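Local coordinates for putative transcriptional regulator protein, LacI family (Rhizobium etli, PDB 3MIZ), which probably binds regulatory DNA as a transcription factor of the LacI family, through which it would control gene expression, at residues A[97-102]-A[251-256]; A[134-139]-A[151-156]. All coordinates share one frame; numbering follows the deposited sequence.

Both contacts are buried, and neither holds a hydrogen bond between its two segments; they join different elements, and their centres lie about 22 Å apart. Contact 1 brings residues 97-102, where the chain leaves strand 95-97 of the four-stranded parallel sheet, against the start of helix 253-268, 149 residues further on. Contact 2 is local: strand 134-138 of a separate, mixed sheet meets helix 144-160, which follows it in the chain. Their chemistry differs accordingly. The long-range contact is mixed, with one aliphatic pair and one asparagine beside a tyrosine, whereas the local one is aromatic and aliphatic, built round a single phenylalanine laid against the sheet.

Contact 1 of 2, residues A[97-102]-A[251-256]; sequences MINCRP and LPYYDL
I98 meets L256 through its CG2 branch, which lies 3.8 Å from L256 CB. Its position anti to the backbone N carries this methyl to the helix side, and the two side chains run alongside one another with opposite headings. I98 CD1 reaches the same residue more loosely, 4.1 Å from L256 O. I98 also packs on L75 of strand 73-78 and on I32 and I36 of helix 30-42, so its link to L256 is one part of a larger apolar cluster. The chain bends through I98 and N99, and the amide of N99 comes up to the ring of Y253. The amide and ring planes stand 82° apart, nearly perpendicular, and N99 CG is 3.9 Å from Y253 CE1, a packing of a flat amide group on the ring. One face of the Y253 ring is met within its own segment by L251 CB, 4.1 Å above the plane. P252 holds the N-cap position of the helix, and its carbonyl O accepts L256 N at 2.8 Å. A loop at the C-terminal end of a parallel strand, packed on the first turn of a helix far along the chain, fits the two-lobed periplasmic-binding-protein-like fold of LacI-family regulators.

Contact 2 of 2, residues A[134-139]-A[151-156]; sequences IGYIRL and DAFRRT
F153 is the centre of this contact: its ring is taken up by Y136 and I134 of strand 134-138, whose CB atoms are both directed at the helix. CG of F153 stands anti to the backbone N, chi1 177°, which swings the phenyl ring off the helix and onto the strand. Y136 comes over one face of that ring. Its CB lies 3.5 Å from F153 CE2, and its CD1 sits 3.9 Å above the plane, displaced toward the rim. The two rings are near parallel, inclined by 25°, but displaced, with little overlap and with centroids of the Y136 and F153 rings 5.1 Å apart. I134 touches with CB and CG2 while the rest of its chain turns off: CG2 meets the ring at the edge, 3.6 Å from F153 CE1. One ring therefore bridges two strand residues, with G135, which has no side chain, between them. Helix and strand run nearly antiparallel, at 161°, as the helical return of a beta-alpha-beta crossover does; strand 167-174 completes the unit. F153 also packs on T123 of helix 115-127, L167 and M202, so its surroundings are largely apolar. An alanine at F153 would take away the whole ring and is likely to open a gap between helix and sheet, leaving Y136 and I134 without their shared partner. Beside this apolar patch R138 NH1 and R154 NH2 approach to 5.2 Å; R154 forms a salt bridge with E164, and R138 a long, weak ion pair with E147, which probably offset the like charges. Between 134-139 and 151-156 the grip is thus van der Waals packing, with no hydrogen bond across; the polar links, such as the weak one from R138 to E147, lie beside it.

Contact 1 of 2, residues A[97-102]-A[251-256]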
HETATM    1  N   MSE A  97       6.045  20.003   9.628  1.00 11.59           N
HETATM    2  CA  MSE A  97       5.792  19.387   8.327  1.00 12.57           C
HETATM    3  C   MSE A  97       6.691  18.167   8.134  1.00 11.38           C
HETATM    4  O   MSE A  97       7.869  18.202   8.472  1.00 14.27           O
HETATM    5  CB  MSE A  97       6.040  20.412   7.209  1.00 13.60           C
HETATM    6  CG  MSE A  97       5.058  21.581   7.250  1.00 17.41           C
HETATM    7 SE   MSE A  97       5.465  22.966   5.947  1.00 27.41          SE
HETATM    8  CE  MSE A  97       4.941  22.018   4.362  1.00 18.71           C
ATOM      9  N   ILE A  98       6.121  17.085   7.607  1.00 11.42           N
ATOM     10  CA  ILE A  98       6.884  15.859   7.376  1.00  9.35           C
ATOM     11  C   ILE A  98       6.727  15.376   5.936  1.00 10.45           C
ATOM     12  O   ILE A  98       5.604  15.178   5.455  1.00 11.70           O
ATOM     13  CB  ILE A  98       6.430  14.728   8.320  1.00 10.08           C
ATOM     14  CG1 ILE A  98       6.537  15.195   9.784  1.00  9.33           C
ATOM     15  CG2 ILE A  98       7.320  13.489   8.099  1.00 10.43           C
ATOM     16  CD1 ILE A  98       5.782  14.300  10.783  1.00 12.08           C
ATOM     17  N   ASN A  99       7.864  15.191   5.272  1.00 11.07           N
ATOM     18  CA  ASN A  99       7.949  14.725   3.880  1.00 12.44           C
ATOM     19  C   ASN A  99       7.648  15.858   2.907  1.00 14.66           C
ATOM     20  O   ASN A  99       7.369  15.631   1.725  1.00 16.23           O
ATOM     21  CB  ASN A  99       6.974  13.569   3.626  1.00 13.36           C
ATOM     22  CG  ASN A  99       7.407  12.692   2.462  1.00 12.77           C
ATOM     23  OD1 ASN A  99       6.595  11.999   1.851  1.00 18.19           O
ATOM     24  ND2 ASN A  99       8.694  12.715   2.160  1.00 10.10           N
ATOM     25  N   CYS A 100       7.702  17.081   3.417  1.00 12.96           N
ATOM     26  CA  CYS A 100       7.431  18.250   2.613  1.00 12.52           C
ATOM     27  C   CYS A 100       8.114  19.465   3.226  1.00 14.39           C
ATOM     28  O   CYS A 100       8.572  19.431   4.371  1.00 13.14           O
ATOM     29  CB  CYS A 100       5.914  18.480   2.510  1.00 11.55           C
ATOM     30  SG  CYS A 100       5.033  18.566   4.107  1.00 16.07           S
ATOM     31  N   ARG A 101       8.189  20.531   2.441  1.00 13.73           N
ATOM     32  CA  ARG A 101       8.818  21.769   2.865  1.00 16.84           C
ATOM     33  C   ARG A 101       7.908  22.933   2.472  1.00 14.29           C
ATOM     34  O   ARG A 101       7.256  22.896   1.426  1.00 13.67           O
ATOM     35  CB  ARG A 101      10.178  21.902   2.171  1.00 21.09           C
ATOM     36  CG  ARG A 101      10.625  23.315   1.856  1.00 27.79           C
ATOM     37  CD  ARG A 101      11.830  23.282   0.933  1.00 31.81           C
ATOM     38  NE  ARG A 101      11.736  22.146   0.017  1.00 37.75           N
ATOM     39  CZ  ARG A 101      12.634  21.835  -0.914  1.00 38.19           C
ATOM     40  NH1 ARG A 101      13.725  22.577  -1.084  1.00 37.98           N
ATOM     41  NH2 ARG A 101      12.450  20.757  -1.661  1.00 36.63           N
ATOM     42  N   PRO A 102       7.862  23.982   3.301  1.00 15.89           N
ATOM     43  CA  PRO A 102       7.011  25.128   2.976  1.00 15.60           C
ATOM     44  C   PRO A 102       7.548  25.900   1.781  1.00 18.16           C
ATOM     45  O   PRO A 102       8.756  25.913   1.538  1.00 15.37           O
ATOM     46  CB  PRO A 102       7.050  25.959   4.255  1.00 17.24           C
ATOM     47  CG  PRO A 102       8.444  25.700   4.769  1.00 18.77           C
ATOM     48  CD  PRO A 102       8.589  24.201   4.567  1.00 15.78           C
ATOM     49  N   LEU A 251      13.539   4.938   1.994  1.00 13.92           N
ATOM     50  CA  LEU A 251      13.080   6.256   2.402  1.00 14.10           C
ATOM     51  C   LEU A 251      12.856   6.032   3.893  1.00 14.92           C
ATOM     52  O   LEU A 251      12.197   5.063   4.282  1.00 15.07           O
ATOM     53  CB  LEU A 251      11.766   6.611   1.705  1.00 16.75           C
ATOM     54  CG  LEU A 251      11.831   7.088   0.251  1.00 17.17           C
ATOM     55  CD1 LEU A 251      10.410   7.184  -0.306  1.00 19.44           C
ATOM     56  CD2 LEU A 251      12.529   8.441   0.176  1.00 17.92           C
ATOM     57  N   PRO A 252      13.423   6.901   4.748  1.00 14.91           N
ATOM     58  CA  PRO A 252      13.294   6.796   6.204  1.00 13.82           C
ATOM     59  C   PRO A 252      11.934   7.255   6.745  1.00 14.06           C
ATOM     60  O   PRO A 252      11.861   8.044   7.688  1.00 11.32           O
ATOM     61  CB  PRO A 252      14.446   7.671   6.700  1.00 15.38           C
ATOM     62  CG  PRO A 252      14.437   8.784   5.701  1.00 15.43           C
ATOM     63  CD  PRO A 252      14.278   8.048   4.379  1.00 13.48           C
ATOM     64  N   TYR A 253      10.864   6.736   6.157  1.00 13.60           N
ATOM     65  CA  TYR A 253       9.516   7.105   6.564  1.00 14.27           C
ATOM     66  C   TYR A 253       9.217   6.892   8.037  1.00 14.96           C
ATOM     67  O   TYR A 253       8.741   7.802   8.710  1.00 10.66           O
ATOM     68  CB  TYR A 253       8.478   6.361   5.718  1.00 16.23           C
ATOM     69  CG  TYR A 253       8.278   6.979   4.354  1.00 18.69           C
ATOM     70  CD1 TYR A 253       8.492   8.344   4.156  1.00 23.67           C
ATOM     71  CD2 TYR A 253       7.842   6.220   3.271  1.00 25.65           C
ATOM     72  CE1 TYR A 253       8.276   8.939   2.920  1.00 25.68           C
ATOM     73  CE2 TYR A 253       7.619   6.813   2.019  1.00 25.96           C
ATOM     74  CZ  TYR A 253       7.839   8.172   1.861  1.00 24.35           C
ATOM     75  OH  TYR A 253       7.600   8.786   0.651  1.00 31.42           O
ATOM     76  N   TYR A 254       9.483   5.689   8.532  1.00 11.96           N
ATOM     77  CA  TYR A 254       9.229   5.384   9.930  1.00 16.03           C
ATOM     78  C   TYR A 254       9.948   6.389  10.836  1.00 16.03           C
ATOM     79  O   TYR A 254       9.346   6.945  11.760  1.00 16.12           O
ATOM     80  CB  TYR A 254       9.691   3.955  10.246  1.00 19.10           C
ATOM     81  CG  TYR A 254       9.419   3.534  11.672  1.00 22.23           C
ATOM     82  CD1 TYR A 254       8.120   3.268  12.108  1.00 22.64           C
ATOM     83  CD2 TYR A 254      10.456   3.442  12.595  1.00 24.67           C
ATOM     84  CE1 TYR A 254       7.863   2.927  13.435  1.00 25.92           C
ATOM     85  CE2 TYR A 254      10.212   3.099  13.921  1.00 26.43           C
ATOM     86  CZ  TYR A 254       8.915   2.845  14.336  1.00 27.43           C
ATOM     87  OH  TYR A 254       8.672   2.531  15.658  1.00 28.57           O
ATOM     88  N   ASP A 255      11.228   6.631  10.561  1.00 17.00           N
ATOM     89  CA  ASP A 255      12.017   7.570  11.354  1.00 18.17           C
ATOM     90  C   ASP A 255      11.534   9.008  11.187  1.00 17.77           C
ATOM     91  O   ASP A 255      11.586   9.793  12.133  1.00 16.30           O
ATOM     92  CB  ASP A 255      13.501   7.487  10.988  1.00 20.24           C
ATOM     93  CG  ASP A 255      14.131   6.165  11.392  1.00 26.68           C
ATOM     94  OD1 ASP A 255      13.776   5.632  12.468  1.00 26.07           O
ATOM     95  OD2 ASP A 255      14.991   5.668  10.638  1.00 29.51           O
ATOM     96  N   LEU A 256      11.090   9.362   9.983  1.00 15.17           N
ATOM     97  CA  LEU A 256      10.577  10.714   9.749  1.00 15.08           C
ATOM     98  C   LEU A 256       9.375  10.956  10.648  1.00 14.02           C
ATOM     99  O   LEU A 256       9.216  12.041  11.208  1.00 15.13           O
ATOM    100  CB  LEU A 256      10.154  10.909   8.290  1.00 13.35           C
ATOM    101  CG  LEU A 256      11.267  11.152   7.268  1.00 18.84           C
ATOM    102  CD1 LEU A 256      10.691  11.148   5.857  1.00 20.41           C
ATOM    103  CD2 LEU A 256      11.947  12.482   7.562  1.00 16.57           C
TER

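Contact 2 of 2, residues A[134-139]-A[151-156]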
ATOM      1  N   ILE A 134      24.718   2.392 -17.851  1.00 19.09           N
ATOM      2  CA  ILE A 134      23.608   2.332 -16.901  1.00 17.98           C
ATOM      3  C   ILE A 134      22.300   2.889 -17.444  1.00 18.99           C
ATOM      4  O   ILE A 134      22.287   3.906 -18.136  1.00 18.52           O
ATOM      5  CB  ILE A 134      23.944   3.129 -15.618  1.00 20.24           C
ATOM      6  CG1 ILE A 134      25.333   2.745 -15.104  1.00 20.48           C
ATOM      7  CG2 ILE A 134      22.875   2.884 -14.559  1.00 17.91           C
ATOM      8  CD1 ILE A 134      25.434   1.325 -14.660  1.00 27.27           C
ATOM      9  N   GLY A 135      21.199   2.217 -17.116  1.00 17.44           N
ATOM     10  CA  GLY A 135      19.895   2.675 -17.554  1.00 16.12           C
ATOM     11  C   GLY A 135      19.146   3.260 -16.371  1.00 15.76           C
ATOM     12  O   GLY A 135      19.407   2.904 -15.224  1.00 16.35           O
ATOM     13  N   TYR A 136      18.223   4.174 -16.643  1.00 15.48           N
ATOM     14  CA  TYR A 136      17.431   4.790 -15.589  1.00 16.64           C
ATOM     15  C   TYR A 136      16.028   5.029 -16.146  1.00 16.88           C
ATOM     16  O   TYR A 136      15.860   5.749 -17.129  1.00 19.01           O
ATOM     17  CB  TYR A 136      18.052   6.126 -15.156  1.00 15.91           C
ATOM     18  CG  TYR A 136      17.388   6.735 -13.939  1.00 16.31           C
ATOM     19  CD1 TYR A 136      17.857   6.465 -12.650  1.00 17.30           C
ATOM     20  CD2 TYR A 136      16.239   7.516 -14.071  1.00 14.90           C
ATOM     21  CE1 TYR A 136      17.187   6.953 -11.517  1.00 16.12           C
ATOM     22  CE2 TYR A 136      15.561   8.005 -12.950  1.00 15.86           C
ATOM     23  CZ  TYR A 136      16.039   7.716 -11.678  1.00 16.62           C
ATOM     24  OH  TYR A 136      15.346   8.161 -10.576  1.00 14.83           O
ATOM     25  N   ILE A 137      15.027   4.397 -15.544  1.00 14.06           N
ATOM     26  CA  ILE A 137      13.656   4.585 -15.989  1.00 14.52           C
ATOM     27  C   ILE A 137      12.993   5.487 -14.956  1.00 14.25           C
ATOM     28  O   ILE A 137      12.830   5.125 -13.780  1.00 13.74           O
ATOM     29  CB  ILE A 137      12.931   3.237 -16.145  1.00 14.94           C
ATOM     30  CG1 ILE A 137      13.713   2.348 -17.123  1.00 16.14           C
ATOM     31  CG2 ILE A 137      11.543   3.456 -16.705  1.00 15.81           C
ATOM     32  CD1 ILE A 137      13.037   1.027 -17.433  1.00 16.42           C
ATOM     33  N   ARG A 138      12.651   6.687 -15.418  1.00 13.09           N
ATOM     34  CA  ARG A 138      12.073   7.752 -14.608  1.00 13.52           C
ATOM     35  C   ARG A 138      10.679   7.612 -14.022  1.00 12.67           C
ATOM     36  O   ARG A 138       9.733   7.186 -14.687  1.00 11.57           O
ATOM     37  CB  ARG A 138      12.099   9.060 -15.408  1.00 11.88           C
ATOM     38  CG  ARG A 138      13.478   9.468 -15.893  1.00 13.99           C
ATOM     39  CD  ARG A 138      13.379  10.601 -16.900  1.00 16.45           C
ATOM     40  NE  ARG A 138      12.770  11.798 -16.319  1.00 16.61           N
ATOM     41  CZ  ARG A 138      12.505  12.903 -17.011  1.00 19.39           C
ATOM     42  NH1 ARG A 138      12.789  12.957 -18.305  1.00 16.48           N
ATOM     43  NH2 ARG A 138      11.978  13.959 -16.406  1.00 16.93           N
ATOM     44  N   LEU A 139      10.572   8.016 -12.763  1.00 15.22           N
ATOM     45  CA  LEU A 139       9.306   8.038 -12.049  1.00 14.73           C
ATOM     46  C   LEU A 139       8.608   9.300 -12.576  1.00 14.71           C
ATOM     47  O   LEU A 139       9.257  10.167 -13.174  1.00 12.82           O
ATOM     48  CB  LEU A 139       9.569   8.171 -10.544  1.00 17.44           C
ATOM     49  CG  LEU A 139       8.390   8.295  -9.575  1.00 19.98           C
ATOM     50  CD1 LEU A 139       7.545   7.038  -9.603  1.00 22.90           C
ATOM     51  CD2 LEU A 139       8.926   8.538  -8.170  1.00 22.25           C
ATOM     52  N   ASP A 151      18.350  14.019 -10.984  1.00 15.33           N
ATOM     53  CA  ASP A 151      19.414  15.021 -10.942  1.00 15.49           C
ATOM     54  C   ASP A 151      20.673  14.365 -10.376  1.00 14.51           C
ATOM     55  O   ASP A 151      21.785  14.608 -10.851  1.00 14.68           O
ATOM     56  CB  ASP A 151      19.046  16.196 -10.035  1.00 16.55           C
ATOM     57  CG  ASP A 151      17.987  17.112 -10.631  1.00 18.83           C
ATOM     58  OD1 ASP A 151      17.793  17.120 -11.871  1.00 21.26           O
ATOM     59  OD2 ASP A 151      17.362  17.849  -9.839  1.00 19.56           O
ATOM     60  N   ALA A 152      20.485  13.540  -9.351  1.00 16.14           N
ATOM     61  CA  ALA A 152      21.599  12.860  -8.693  1.00 17.99           C
ATOM     62  C   ALA A 152      22.264  11.869  -9.629  1.00 18.46           C
ATOM     63  O   ALA A 152      23.487  11.801  -9.702  1.00 19.51           O
ATOM     64  CB  ALA A 152      21.118  12.143  -7.445  1.00 17.20           C
ATOM     65  N   PHE A 153      21.454  11.098 -10.337  1.00 18.66           N
ATOM     66  CA  PHE A 153      21.973  10.108 -11.271  1.00 19.85           C
ATOM     67  C   PHE A 153      22.829  10.796 -12.328  1.00 22.59           C
ATOM     68  O   PHE A 153      23.939  10.352 -12.629  1.00 20.89           O
ATOM     69  CB  PHE A 153      20.811   9.367 -11.937  1.00 17.00           C
ATOM     70  CG  PHE A 153      21.238   8.376 -12.980  1.00 17.04           C
ATOM     71  CD1 PHE A 153      22.015   7.274 -12.638  1.00 16.69           C
ATOM     72  CD2 PHE A 153      20.857   8.540 -14.308  1.00 14.80           C
ATOM     73  CE1 PHE A 153      22.405   6.345 -13.608  1.00 16.58           C
ATOM     74  CE2 PHE A 153      21.241   7.618 -15.282  1.00 17.47           C
ATOM     75  CZ  PHE A 153      22.015   6.520 -14.930  1.00 13.93           C
ATOM     76  N   ARG A 154      22.310  11.887 -12.883  1.00 22.60           N
ATOM     77  CA  ARG A 154      23.030  12.628 -13.910  1.00 25.23           C
ATOM     78  C   ARG A 154      24.384  13.159 -13.457  1.00 24.58           C
ATOM     79  O   ARG A 154      25.385  12.939 -14.132  1.00 28.08           O
ATOM     80  CB  ARG A 154      22.182  13.796 -14.427  1.00 25.89           C
ATOM     81  CG  ARG A 154      21.027  13.402 -15.331  1.00 30.60           C
ATOM     82  CD  ARG A 154      20.233  14.642 -15.729  1.00 33.97           C
ATOM     83  NE  ARG A 154      19.034  14.330 -16.502  1.00 36.98           N
ATOM     84  CZ  ARG A 154      19.038  13.901 -17.759  1.00 37.50           C
ATOM     85  NH1 ARG A 154      20.186  13.728 -18.400  1.00 38.70           N
ATOM     86  NH2 ARG A 154      17.893  13.648 -18.376  1.00 36.74           N
ATOM     87  N   ARG A 155      24.432  13.864 -12.331  1.00 25.57           N
ATOM     88  CA  ARG A 155      25.711  14.401 -11.872  1.00 26.74           C
ATOM     89  C   ARG A 155      26.674  13.359 -11.308  1.00 26.17           C
ATOM     90  O   ARG A 155      27.881  13.456 -11.523  1.00 24.24           O
ATOM     91  CB  ARG A 155      25.523  15.493 -10.818  1.00 27.97           C
ATOM     92  CG  ARG A 155      26.868  16.090 -10.368  1.00 31.18           C
ATOM     93  CD  ARG A 155      26.718  17.105  -9.252  1.00 31.97           C
ATOM     94  NE  ARG A 155      28.006  17.512  -8.686  1.00 32.12           N
ATOM     95  CZ  ARG A 155      28.946  18.195  -9.337  1.00 32.96           C
ATOM     96  NH1 ARG A 155      28.766  18.562 -10.601  1.00 32.10           N
ATOM     97  NH2 ARG A 155      30.068  18.528  -8.714  1.00 30.39           N
ATOM     98  N   THR A 156      26.158  12.374 -10.581  1.00 24.93           N
ATOM     99  CA  THR A 156      27.035  11.362 -10.007  1.00 25.07           C
ATOM    100  C   THR A 156      27.754  10.612 -11.111  1.00 24.71           C
ATOM    101  O   THR A 156      28.952  10.329 -11.005  1.00 24.16           O
ATOM    102  CB  THR A 156      26.259  10.369  -9.134  1.00 25.84           C
ATOM    103  OG1 THR A 156      25.226   9.750  -9.909  1.00 29.98           O
ATOM    104  CG2 THR A 156      25.650  11.091  -7.942  1.00 19.12           C
TER